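Long-range contact in AB hydrolase-1 domain-containing protein (Parabacteroides distasonis, PDB 4Q34), which is probably an esterase of the alpha/beta hydrolase family, hydrolysing ester bonds in a substrate not yet identified: residues I173-T185 with A194-F206. Sequence-based numbering, arbitrary orientation. Where two conformers were deposited one is given.
Sequences ITHSQGGPVGWNT and AIASYEPGGAVPF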
# COMPACT_ATOMS: atom_id res chain seq x y z
N ILE A 173 15.23 10.36 -1.26
CA ILE A 173 14.38 11.47 -1.72
C ILE A 173 13.22 11.57 -0.74
O ILE A 173 12.44 10.63 -0.64
CB ILE A 173 13.79 11.24 -3.13
CG1 ILE A 173 14.85 10.66 -4.09
CG2 ILE A 173 13.19 12.55 -3.67
CD1 ILE A 173 16.01 11.59 -4.33
N THR A 174 13.10 12.70 -0.04
CA THR A 174 12.16 12.86 1.05
C THR A 174 11.22 14.02 0.85
O THR A 174 11.44 14.91 0.01
CB THR A 174 12.88 13.01 2.41
OG1 THR A 174 13.54 14.27 2.50
CG2 THR A 174 13.89 11.86 2.65
N HIS A 175 10.14 13.99 1.64
CA HIS A 175 9.13 15.02 1.61
C HIS A 175 8.61 15.37 3.00
O HIS A 175 8.18 14.51 3.74
CB HIS A 175 7.93 14.51 0.81
CG HIS A 175 6.87 15.53 0.59
ND1 HIS A 175 5.53 15.23 0.61
CD2 HIS A 175 6.95 16.86 0.31
CE1 HIS A 175 4.83 16.33 0.42
NE2 HIS A 175 5.66 17.32 0.18
N SER A 176 8.65 16.67 3.34
CA SER A 176 8.00 17.22 4.54
C SER A 176 8.55 16.60 5.84
O SER A 176 9.71 16.81 6.12
CB SER A 176 6.48 17.15 4.38
OG SER A 176 5.90 18.12 5.22
N GLN A 177 7.75 15.84 6.59
CA GLN A 177 8.27 15.16 7.77
C GLN A 177 9.24 14.06 7.40
O GLN A 177 10.04 13.62 8.23
CB GLN A 177 7.14 14.59 8.61
CG GLN A 177 6.24 15.68 9.18
CD GLN A 177 5.26 16.37 8.20
OE1 GLN A 177 4.97 15.93 7.06
NE2 GLN A 177 4.72 17.47 8.69
N GLY A 178 9.18 13.62 6.15
CA GLY A 178 10.25 12.80 5.56
C GLY A 178 11.62 13.47 5.70
O GLY A 178 12.65 12.80 5.68
N GLY A 179 11.64 14.81 5.79
CA GLY A 179 12.86 15.60 6.03
C GLY A 179 13.64 15.11 7.24
O GLY A 179 14.74 14.57 7.07
N PRO A 180 13.07 15.26 8.45
CA PRO A 180 13.74 14.78 9.65
C PRO A 180 13.87 13.26 9.70
O PRO A 180 14.79 12.77 10.36
CB PRO A 180 12.91 15.32 10.80
CG PRO A 180 11.64 15.77 10.19
CD PRO A 180 11.96 16.17 8.80
N VAL A 181 13.01 12.53 9.02
CA VAL A 181 13.26 11.09 8.90
C VAL A 181 14.60 10.89 8.19
O VAL A 181 15.42 10.13 8.63
CB VAL A 181 12.10 10.33 8.23
CG1 VAL A 181 12.47 8.90 7.97
CG2 VAL A 181 10.85 10.43 9.11
N GLY A 182 14.78 11.59 7.07
CA GLY A 182 16.03 11.63 6.33
C GLY A 182 17.22 12.03 7.19
O GLY A 182 18.26 11.35 7.19
N TRP A 183 17.07 13.11 7.97
CA TRP A 183 18.19 13.61 8.75
C TRP A 183 18.60 12.57 9.81
O TRP A 183 19.79 12.40 10.06
CB TRP A 183 17.96 14.98 9.40
CG TRP A 183 17.33 16.02 8.55
CD1 TRP A 183 16.39 16.89 8.96
CD2 TRP A 183 17.60 16.34 7.17
NE1 TRP A 183 16.02 17.73 7.93
CE2 TRP A 183 16.74 17.39 6.82
CE3 TRP A 183 18.43 15.80 6.18
CZ2 TRP A 183 16.70 17.94 5.53
CZ3 TRP A 183 18.42 16.37 4.92
CH2 TRP A 183 17.54 17.40 4.60
N ASN A 184 17.62 11.87 10.36
CA ASN A 184 17.87 10.81 11.33
C ASN A 184 18.50 9.55 10.69
O ASN A 184 19.42 8.93 11.26
CB ASN A 184 16.57 10.45 12.08
CG ASN A 184 16.27 11.39 13.23
OD1 ASN A 184 16.85 11.26 14.28
ND2 ASN A 184 15.41 12.37 13.02
N THR A 185 18.00 9.18 9.52
CA THR A 185 18.43 7.96 8.85
C THR A 185 19.92 8.09 8.47
O THR A 185 20.67 7.08 8.53
CB THR A 185 17.58 7.69 7.63
OG1 THR A 185 16.20 7.70 7.98
CG2 THR A 185 17.91 6.32 7.02
N ALA A 194 23.36 10.58 -0.84
CA ALA A 194 22.85 11.93 -1.09
C ALA A 194 21.42 11.96 -0.65
O ALA A 194 20.73 10.93 -0.58
CB ALA A 194 22.96 12.34 -2.56
N ILE A 195 20.96 13.17 -0.38
CA ILE A 195 19.57 13.38 0.04
C ILE A 195 19.02 14.57 -0.73
O ILE A 195 19.65 15.62 -0.71
CB ILE A 195 19.43 13.69 1.53
CG1 ILE A 195 19.97 12.57 2.40
CG2 ILE A 195 17.98 13.97 1.88
CD1 ILE A 195 20.12 12.92 3.87
N ALA A 196 17.87 14.36 -1.37
CA ALA A 196 17.06 15.44 -1.94
C ALA A 196 15.77 15.50 -1.15
O ALA A 196 15.06 14.49 -1.04
CB ALA A 196 16.75 15.19 -3.41
N SER A 197 15.41 16.68 -0.68
CA SER A 197 14.21 16.84 0.12
C SER A 197 13.30 17.92 -0.42
O SER A 197 13.74 19.08 -0.65
CB SER A 197 14.57 17.12 1.59
OG SER A 197 13.42 17.04 2.42
N TYR A 198 12.02 17.56 -0.59
CA TYR A 198 10.99 18.49 -1.00
C TYR A 198 10.29 19.06 0.24
O TYR A 198 9.73 18.29 1.05
CB TYR A 198 9.95 17.85 -1.95
CG TYR A 198 10.57 17.54 -3.27
CD1 TYR A 198 10.64 18.49 -4.28
CD2 TYR A 198 11.20 16.35 -3.46
CE1 TYR A 198 11.30 18.24 -5.46
CE2 TYR A 198 11.86 16.05 -4.62
CZ TYR A 198 11.90 17.01 -5.65
OH TYR A 198 12.58 16.75 -6.82
N GLU A 199 10.38 20.37 0.41
CA GLU A 199 9.70 21.07 1.51
C GLU A 199 9.81 20.35 2.86
O GLU A 199 8.80 20.04 3.49
CB GLU A 199 8.23 21.33 1.19
CG GLU A 199 8.08 22.16 -0.08
CD GLU A 199 7.07 23.28 0.01
OE1 GLU A 199 6.20 23.26 0.91
OE2 GLU A 199 7.12 24.21 -0.87
N PRO A 200 11.04 20.09 3.32
CA PRO A 200 11.21 19.51 4.64
C PRO A 200 10.62 20.38 5.75
O PRO A 200 10.55 21.59 5.65
CB PRO A 200 12.74 19.37 4.80
CG PRO A 200 13.30 20.36 3.84
CD PRO A 200 12.33 20.39 2.69
N GLY A 201 10.24 19.73 6.83
CA GLY A 201 9.74 20.47 7.99
C GLY A 201 10.01 19.63 9.23
O GLY A 201 9.64 18.46 9.25
N GLY A 202 10.62 20.25 10.22
CA GLY A 202 10.79 19.65 11.53
C GLY A 202 12.23 19.24 11.82
O GLY A 202 12.96 18.79 10.92
N ALA A 203 12.60 19.44 13.08
CA ALA A 203 13.82 18.91 13.70
C ALA A 203 15.07 19.12 12.84
O ALA A 203 15.81 18.17 12.49
CB ALA A 203 13.62 17.46 14.06
N VAL A 204 15.32 20.38 12.52
CA VAL A 204 16.49 20.73 11.71
C VAL A 204 17.68 20.77 12.66
O VAL A 204 17.65 21.47 13.64
CB VAL A 204 16.29 22.08 11.02
CG1 VAL A 204 17.51 22.44 10.21
CG2 VAL A 204 15.02 22.05 10.15
N PRO A 205 18.74 19.97 12.40
CA PRO A 205 19.78 19.89 13.39
C PRO A 205 20.85 20.99 13.28
O PRO A 205 21.47 21.18 12.24
CB PRO A 205 20.40 18.49 13.14
CG PRO A 205 20.22 18.31 11.69
CD PRO A 205 18.90 18.96 11.36
N PHE A 206 21.07 21.68 14.38
CA PHE A 206 22.13 22.66 14.50
C PHE A 206 23.06 22.29 15.67
O PHE A 206 22.63 21.62 16.62
CB PHE A 206 21.52 24.03 14.76
CG PHE A 206 20.78 24.60 13.59
CD1 PHE A 206 19.45 24.34 13.41
CD2 PHE A 206 21.43 25.43 12.70
CE1 PHE A 206 18.75 24.89 12.34
CE2 PHE A 206 20.76 25.94 11.60
CZ PHE A 206 19.42 25.69 11.44
O HOH W 1 13.64 19.31 8.35
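Thr174 and Ser197 meet hydroxyl to hydroxyl, OG1 to OG at 2.8 Å, between two neighbouring parallel strands of the alpha/beta hydrolase sheet. The strands belong to a beta-alpha-beta unit whose sharp turn into helix 178-185 is the nucleophile elbow, with Ser176 in Thr-His-Ser-Gln-Gly, a variant of the Gly-X-Ser-X-Gly pattern, as in serine esterases; its phi of 61° is the strained backbone expected of such a serine, probably the nucleophile. Thr174 carries OG1 between its backbone N and carbonyl carbon (chi1 70°), which turns the hydroxyl to Ser197 on the sheet face beneath the helix, and the bond gives each of these buried hydroxyls a partner. On the other face, in the conformer described, Ile173 CG2 lies in the plane of the Tyr198 ring, at its edge, 3.9 Å from CE2.

Gly179 lets the helix approach the loop after strand 194-198, where a CB would collide with Pro200 CB. Trp183, its CG anti to the carbonyl carbon (chi1 -45°), sets its indole obliquely against Ile195, Pro200 and Pro205, CZ3 3.9 Å from Ile195 CG2 and CD1 4.0 Å from Pro205 CD, while Gly179 O sits 3.2 Å above one face, offset toward the rim. Shortened to an alanine, this position would probably lose the filling between Ile195, Pro200 and Pro205, and the water its indole N-H donor. Pro180, rigid and without an N-H to satisfy at the first turn of the helix, lays its ring against the carbonyls of Gly201 and Gly202 and the methyl of Ala203. Glu199 leads away to Gly247 N, Arg117 and His298, consistent with an active-site cluster. In the plane of the indole, one water accepts from Trp183 NE1 at 2.9 Å and donates to Gly202 O at 2.7 Å.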